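Local coordinates for protein annexin (Schistosoma mansoni, PDB 4MDU) that binds acidic phospholipid membranes in a calcium-dependent manner, aggregates liposomes when calcium is present, and takes part in worm reproduction and host-parasite interaction, at residues G176-E179 against Y180-S184; T263-E266 against H267-E271; D275-K278 against L279-V283. One frame throughout, in Å; residues are numbered along the deposited sequence.

Contact 1 (G176-E179 against Y180-S184); sequences GDYE and YALLS
Gly176 O accepts from Tyr180 N (3.0 Å) and so opens helix 177-187 of the second annexin repeat, with Gly176 at the N-cap. Its phi of 143° is a backbone angle open to glycine, and Glu179 OE1 packs close to its CA. Asp177 continues the helical pattern through its O, which accepts from Ala181 N; its carboxylate is engaged across the dimer, where OD2 accepts from Gly125 N of the second subunit. Tyr178 carries the side-chain contact. With CG swung opposite the backbone N (chi1 162°), its ring reaches along the helix to Leu182, and the two side chains cross obliquely. Both Leu182 methyls sit at the hydroxyl end of the ring, CD2 nearest Tyr178 OH and CD1 3.7 Å from Tyr178 CE1. The phenol is fixed by a hydrogen bond to Asp128, a calcium-binding residue, here in the calcium-free protein, and Leu131 and Ile132 of helix 128-136 pack on the same side chain. Glu179, another calcium-binding residue, bends at chi2 (75°), which folds its carboxylate back toward the start of the helix. Glu179 O accepts from Leu183 N at 2.9 Å.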
loop_
_atom_site.group_PDB
_atom_site.type_symbol
_atom_site.label_atom_id
_atom_site.label_comp_id
_atom_site.label_asym_id
_atom_site.label_seq_id
_atom_site.Cartn_x
_atom_site.Cartn_y
_atom_site.Cartn_z
ATOM N N GLY B 176 0.109 13.406 8.979
ATOM C CA GLY B 176 -0.575 12.262 9.562
ATOM C C GLY B 176 0.250 11.360 10.465
ATOM O O GLY B 176 1.457 11.553 10.641
ATOM N N ASP B 177 -0.411 10.351 11.026
ATOM C CA ASP B 177 0.241 9.451 11.964
ATOM C C ASP B 177 1.408 8.706 11.323
ATOM O O ASP B 177 2.437 8.477 11.965
ATOM C CB ASP B 177 -0.775 8.475 12.564
ATOM C CG ASP B 177 -1.925 9.192 13.269
ATOM O OD1 ASP B 177 -1.656 10.171 13.989
ATOM O OD2 ASP B 177 -3.096 8.788 13.102
ATOM N N TYR B 178 1.253 8.316 10.063
ATOM C CA TYR B 178 2.312 7.574 9.390
ATOM C C TYR B 178 3.541 8.457 9.238
ATOM O O TYR B 178 4.663 8.030 9.519
ATOM C CB TYR B 178 1.845 7.066 8.022
ATOM C CG TYR B 178 2.975 6.677 7.077
ATOM C CD1 TYR B 178 3.832 5.622 7.381
ATOM C CD2 TYR B 178 3.161 7.352 5.870
ATOM C CE1 TYR B 178 4.852 5.267 6.523
ATOM C CE2 TYR B 178 4.182 6.999 4.992
ATOM C CZ TYR B 178 5.021 5.956 5.326
ATOM O OH TYR B 178 6.034 5.593 4.469
ATOM N N GLU B 179 3.320 9.695 8.809
ATOM C CA GLU B 179 4.414 10.623 8.537
ATOM C C GLU B 179 5.165 10.968 9.813
ATOM O O GLU B 179 6.398 11.045 9.840
ATOM C CB GLU B 179 3.887 11.897 7.876
ATOM C CG GLU B 179 3.397 11.711 6.452
ATOM C CD GLU B 179 2.043 11.021 6.371
ATOM O OE1 GLU B 179 1.434 10.800 7.439
ATOM O OE2 GLU B 179 1.587 10.711 5.241
ATOM N N TYR B 180 4.407 11.170 10.879
ATOM C CA TYR B 180 5.005 11.495 12.155
ATOM C C TYR B 180 5.871 10.325 12.622
ATOM O O TYR B 180 7.023 10.525 13.036
ATOM C CB TYR B 180 3.923 11.837 13.180
ATOM C CG TYR B 180 4.476 12.172 14.548
ATOM C CD1 TYR B 180 4.805 11.161 15.445
ATOM C CD2 TYR B 180 4.680 13.492 14.941
ATOM C CE1 TYR B 180 5.322 11.448 16.696
ATOM C CE2 TYR B 180 5.191 13.797 16.208
ATOM C CZ TYR B 180 5.510 12.766 17.080
ATOM O OH TYR B 180 6.021 13.027 18.338
ATOM N N ALA B 181 5.336 9.107 12.529
ATOM C CA ALA B 181 6.095 7.919 12.935
ATOM C C ALA B 181 7.332 7.756 12.074
ATOM O O ALA B 181 8.415 7.442 12.572
ATOM C CB ALA B 181 5.230 6.652 12.872
ATOM N N LEU B 182 7.169 7.979 10.773
ATOM C CA LEU B 182 8.293 7.900 9.839
ATOM C C LEU B 182 9.409 8.840 10.290
ATOM O O LEU B 182 10.567 8.435 10.395
ATOM C CB LEU B 182 7.829 8.268 8.429
ATOM C CG LEU B 182 8.416 7.496 7.246
ATOM C CD1 LEU B 182 8.356 6.020 7.513
ATOM C CD2 LEU B 182 7.665 7.843 5.943
ATOM N N LEU B 183 9.043 10.093 10.566
ATOM C CA LEU B 183 9.978 11.101 11.085
ATOM C C LEU B 183 10.662 10.706 12.391
ATOM O O LEU B 183 11.819 11.058 12.613
ATOM C CB LEU B 183 9.274 12.445 11.296
ATOM C CG LEU B 183 9.407 13.530 10.224
ATOM C CD1 LEU B 183 10.585 13.259 9.287
ATOM C CD2 LEU B 183 8.109 13.659 9.448
ATOM N N SER B 184 9.949 9.999 13.262
ATOM C CA SER B 184 10.553 9.578 14.527
ATOM C C SER B 184 11.686 8.582 14.298
ATOM O O SER B 184 12.708 8.642 14.978
ATOM C CB SER B 184 9.514 8.994 15.491
ATOM O OG SER B 184 9.161 7.673 15.135
#

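Contact 2 (T263-E266 against H267-E271); sequences TLLE and HIESE
The imidazole of His267 has Leu264 CD1 at its edge, near the ring plane, 4.4 Å from His267 CD2. Away from this helix, the ring of Tyr256 meets the imidazole with the two planes about 30° apart, and NE2 is hydrogen-bonded to Leu222 O. The carboxylate of Glu269 is the second flat group. Leu265, its CG opposite the backbone N (chi1 -177°), reaches it from one turn earlier: Leu265 CG lies over one face of the carboxylate, 3.7 Å from Glu269 CD, while Leu265 CD1 stands 3.9 Å from Glu269 OE2. The third, the carboxylate of Glu266, belongs to a capping box at the start of helix 264-271 in the third annexin repeat. Thr263 is the N-cap: its OG1 accepts from Glu266 N at 2.8 Å, and in return Glu266 OE1 accepts from Thr263 N at 3.0 Å, from above the carboxylate plane, 41° out of it. The box thus gives the N-cap amide and a first-turn amide a side-chain acceptor each. On the inner side Leu264 CD1 lies 4.3 Å from Ile268 CG1, and both residues pack on Ile241 of helix 236-243. Ser270 N, near the other end, donates to Glu266 O in a distinctly bent bond.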
loop_
_atom_site.group_PDB
_atom_site.type_symbol
_atom_site.label_atom_id
_atom_site.label_comp_id
_atom_site.label_asym_id
_atom_site.label_seq_id
_atom_site.Cartn_x
_atom_site.Cartn_y
_atom_site.Cartn_z
ATOM N N THR B 263 -2.560 -10.710 20.973
ATOM C CA THR B 263 -1.178 -10.358 20.639
ATOM C C THR B 263 -1.046 -8.854 20.457
ATOM O O THR B 263 -2.026 -8.165 20.156
ATOM C CB THR B 263 -0.624 -11.085 19.388
ATOM O OG1 THR B 263 -1.306 -10.631 18.210
ATOM C CG2 THR B 263 -0.787 -12.586 19.524
ATOM N N LEU B 264 0.161 -8.344 20.662
ATOM C CA LEU B 264 0.423 -6.932 20.433
ATOM C C LEU B 264 0.270 -6.646 18.941
ATOM O O LEU B 264 -0.236 -5.595 18.546
ATOM C CB LEU B 264 1.821 -6.558 20.920
ATOM C CG LEU B 264 2.260 -5.134 20.577
ATOM C CD1 LEU B 264 1.224 -4.108 21.037
ATOM C CD2 LEU B 264 3.630 -4.861 21.190
ATOM N N LEU B 265 0.690 -7.601 18.117
ATOM C CA LEU B 265 0.500 -7.493 16.666
ATOM C C LEU B 265 -0.982 -7.342 16.326
ATOM O O LEU B 265 -1.369 -6.423 15.598
ATOM C CB LEU B 265 1.083 -8.714 15.935
ATOM C CG LEU B 265 1.000 -8.650 14.402
ATOM C CD1 LEU B 265 1.819 -7.476 13.855
ATOM C CD2 LEU B 265 1.435 -9.960 13.748
ATOM N N GLU B 266 -1.808 -8.244 16.856
ATOM C CA GLU B 266 -3.239 -8.204 16.593
ATOM C C GLU B 266 -3.779 -6.851 16.968
ATOM O O GLU B 266 -4.583 -6.263 16.252
ATOM C CB GLU B 266 -3.972 -9.269 17.409
ATOM C CG GLU B 266 -3.945 -10.649 16.791
ATOM C CD GLU B 266 -4.492 -11.719 17.727
ATOM O OE1 GLU B 266 -4.596 -11.462 18.949
ATOM O OE2 GLU B 266 -4.816 -12.819 17.234
ATOM N N HIS B 267 -3.344 -6.376 18.125
ATOM C CA HIS B 267 -3.796 -5.100 18.646
ATOM C C HIS B 267 -3.496 -4.015 17.629
ATOM O O HIS B 267 -4.388 -3.279 17.200
ATOM C CB HIS B 267 -3.109 -4.806 19.983
ATOM C CG HIS B 267 -3.543 -3.524 20.616
ATOM N ND1 HIS B 267 -4.863 -3.236 20.880
ATOM C CD2 HIS B 267 -2.832 -2.452 21.038
ATOM C CE1 HIS B 267 -4.950 -2.044 21.442
ATOM N NE2 HIS B 267 -3.729 -1.548 21.552
ATOM N N ILE B 268 -2.233 -3.925 17.237
ATOM C CA ILE B 268 -1.821 -2.917 16.266
ATOM C C ILE B 268 -2.625 -3.045 14.981
ATOM O O ILE B 268 -3.107 -2.057 14.435
ATOM C CB ILE B 268 -0.317 -3.007 15.978
ATOM C CG1 ILE B 268 0.455 -2.397 17.164
ATOM C CG2 ILE B 268 0.014 -2.330 14.648
ATOM C CD1 ILE B 268 1.944 -2.473 17.058
ATOM N N GLU B 269 -2.797 -4.277 14.521
ATOM C CA GLU B 269 -3.474 -4.521 13.253
ATOM C C GLU B 269 -4.948 -4.117 13.256
ATOM O O GLU B 269 -5.505 -3.767 12.215
ATOM C CB GLU B 269 -3.298 -5.977 12.835
ATOM C CG GLU B 269 -1.895 -6.265 12.338
ATOM C CD GLU B 269 -1.687 -7.715 11.969
ATOM O OE1 GLU B 269 -2.308 -8.594 12.613
ATOM O OE2 GLU B 269 -0.895 -7.973 11.038
ATOM N N SER B 270 -5.579 -4.136 14.423
ATOM C CA SER B 270 -6.986 -3.774 14.499
ATOM C C SER B 270 -7.211 -2.304 14.847
ATOM O O SER B 270 -8.299 -1.781 14.644
ATOM C CB SER B 270 -7.731 -4.685 15.482
ATOM O OG SER B 270 -7.173 -4.610 16.782
ATOM N N GLU B 271 -6.193 -1.631 15.363
ATOM C CA GLU B 271 -6.380 -0.262 15.838
ATOM C C GLU B 271 -5.879 0.785 14.866
ATOM O O GLU B 271 -6.248 1.955 14.964
ATOM C CB GLU B 271 -5.693 -0.055 17.185
ATOM C CG GLU B 271 -6.312 -0.849 18.308
ATOM C CD GLU B 271 -7.792 -0.587 18.431
ATOM O OE1 GLU B 271 -8.576 -1.481 18.055
ATOM O OE2 GLU B 271 -8.168 0.514 18.895
#

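Contact 3 (D275-K278 against L279-V283); sequences DYRK and LLVAV
Residues 275-278 and 279-283 are consecutive turns of helix 274-288, in the third annexin repeat, and four i to i+4 bonds join them. Leu279 N donates to Asp275 O at 2.7 Å, Leu280 N to Tyr276 O, Val281 N to Arg277 O and Ala282 N to Lys278 O; the bond from Leu280 N to Tyr276 O is nearly straight, with 173° at the hydrogen. Tyr276 and Leu280 make a CH-pi contact: Leu280 CD1 lies over one ring face, 3.7 Å from the centroid and shifted toward the CE2 and CZ rim. With CG placed opposite the carbonyl carbon (chi1 -64°), Leu280 can lay this methyl on the ring, while the ring's OH is hydrogen-bonded to Thr238. Arg277 and Val281 run side by side, CG to CG2 4.0 Å. Lys278 bends at its last torsion, and its NZ forms a salt bridge with Asp275 OD1 at 2.8 Å, 47° out of the carboxylate plane. Asp275 is a calcium-binding residue, here without its metal, and also packs on its counterpart, Asp275 of the second subunit. Around the helix, Leu279 packs against helix 177-187, Ala282 against helix 128-136, Leu280 against helix 236-243, and Val281 against helix 264-271.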
loop_
_atom_site.group_PDB
_atom_site.type_symbol
_atom_site.label_atom_id
_atom_site.label_comp_id
_atom_site.label_asym_id
_atom_site.label_seq_id
_atom_site.Cartn_x
_atom_site.Cartn_y
_atom_site.Cartn_z
ATOM N N ASP B 275 -0.622 3.127 5.768
ATOM C CA ASP B 275 0.818 2.972 5.877
ATOM C C ASP B 275 1.281 3.030 7.317
ATOM O O ASP B 275 2.334 2.479 7.665
ATOM C CB ASP B 275 1.524 4.028 5.037
ATOM C CG ASP B 275 1.599 3.632 3.577
ATOM O OD1 ASP B 275 1.594 2.410 3.304
ATOM O OD2 ASP B 275 1.649 4.524 2.708
ATOM N N TYR B 276 0.487 3.695 8.154
ATOM C CA TYR B 276 0.781 3.753 9.576
ATOM C C TYR B 276 0.780 2.345 10.166
ATOM O O TYR B 276 1.717 1.950 10.870
ATOM C CB TYR B 276 -0.194 4.680 10.308
ATOM C CG TYR B 276 0.112 4.830 11.783
ATOM C CD1 TYR B 276 1.323 5.363 12.208
ATOM C CD2 TYR B 276 -0.816 4.452 12.745
ATOM C CE1 TYR B 276 1.605 5.504 13.539
ATOM C CE2 TYR B 276 -0.544 4.590 14.086
ATOM C CZ TYR B 276 0.667 5.115 14.476
ATOM O OH TYR B 276 0.945 5.249 15.806
ATOM N N ARG B 277 -0.250 1.566 9.848
ATOM C CA ARG B 277 -0.273 0.166 10.286
ATOM C C ARG B 277 0.918 -0.608 9.734
ATOM O O ARG B 277 1.585 -1.350 10.460
ATOM C CB ARG B 277 -1.595 -0.503 9.898
ATOM C CG ARG B 277 -1.545 -2.023 9.881
ATOM C CD ARG B 277 -2.934 -2.613 9.730
ATOM N NE ARG B 277 -3.708 -1.892 8.728
ATOM C CZ ARG B 277 -5.008 -2.073 8.511
ATOM N NH1 ARG B 277 -5.690 -2.964 9.230
ATOM N NH2 ARG B 277 -5.631 -1.361 7.577
ATOM N N LYS B 278 1.189 -0.428 8.442
ATOM C CA LYS B 278 2.247 -1.189 7.785
ATOM C C LYS B 278 3.612 -0.850 8.388
ATOM O O LYS B 278 4.454 -1.728 8.570
ATOM C CB LYS B 278 2.258 -0.938 6.263
ATOM C CG LYS B 278 0.949 -1.239 5.541
ATOM C CD LYS B 278 1.116 -1.102 4.021
ATOM C CE LYS B 278 -0.216 -0.879 3.299
ATOM N NZ LYS B 278 -0.433 0.556 2.902
ATOM N N LEU B 279 3.844 0.426 8.670
ATOM C CA LEU B 279 5.085 0.829 9.322
ATOM C C LEU B 279 5.192 0.183 10.722
ATOM O O LEU B 279 6.179 -0.482 11.040
ATOM C CB LEU B 279 5.184 2.361 9.395
ATOM C CG LEU B 279 6.366 2.921 10.203
ATOM C CD1 LEU B 279 7.665 2.393 9.645
ATOM C CD2 LEU B 279 6.392 4.455 10.234
ATOM N N LEU B 280 4.165 0.356 11.549
ATOM C CA LEU B 280 4.158 -0.256 12.884
ATOM C C LEU B 280 4.329 -1.770 12.796
ATOM O O LEU B 280 5.101 -2.361 13.555
ATOM C CB LEU B 280 2.857 0.064 13.622
ATOM C CG LEU B 280 2.596 1.539 13.947
ATOM C CD1 LEU B 280 1.256 1.732 14.646
ATOM C CD2 LEU B 280 3.707 2.045 14.816
ATOM N N VAL B 281 3.615 -2.403 11.868
ATOM C CA VAL B 281 3.708 -3.855 11.736
ATOM C C VAL B 281 5.104 -4.270 11.318
ATOM O O VAL B 281 5.680 -5.217 11.883
ATOM C CB VAL B 281 2.678 -4.426 10.754
ATOM C CG1 VAL B 281 3.067 -5.851 10.371
ATOM C CG2 VAL B 281 1.268 -4.379 11.362
ATOM N N ALA B 282 5.657 -3.551 10.342
ATOM C CA ALA B 282 7.039 -3.796 9.932
ATOM C C ALA B 282 7.995 -3.719 11.131
ATOM O O ALA B 282 8.790 -4.639 11.361
ATOM C CB ALA B 282 7.472 -2.815 8.853
ATOM N N VAL B 283 7.937 -2.620 11.880
ATOM C CA VAL B 283 8.867 -2.431 12.996
ATOM C C VAL B 283 8.725 -3.529 14.057
ATOM O O VAL B 283 9.722 -4.095 14.517
ATOM C CB VAL B 283 8.710 -1.049 13.643
ATOM C CG1 VAL B 283 9.549 -0.949 14.948
ATOM C CG2 VAL B 283 9.093 0.061 12.650
#

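In the fold
Helix 274-288, which holds contact 3, packs against the helices of both other contacts. Contact 1 comes from repeat 2 and touches it through Ala181 CB and Leu279 CD2, 3.6 Å apart; contact 2 precedes it within repeat 3 and meets it through Glu269 CG and Val281 CG2, 3.8 Å apart. Contacts 1 and 2 do not touch. Contact 1 is largely buried and contacts 2 and 3 only partly so. Contacts 1 and 3 each pair a tyrosine with a leucine one turn on, hold calcium-binding residues and reach the second subunit; contact 3 adds the Lys278-Asp275 salt bridge. Contact 2 caps its helix with a side chain, Thr263, where contact 1 uses a glycine.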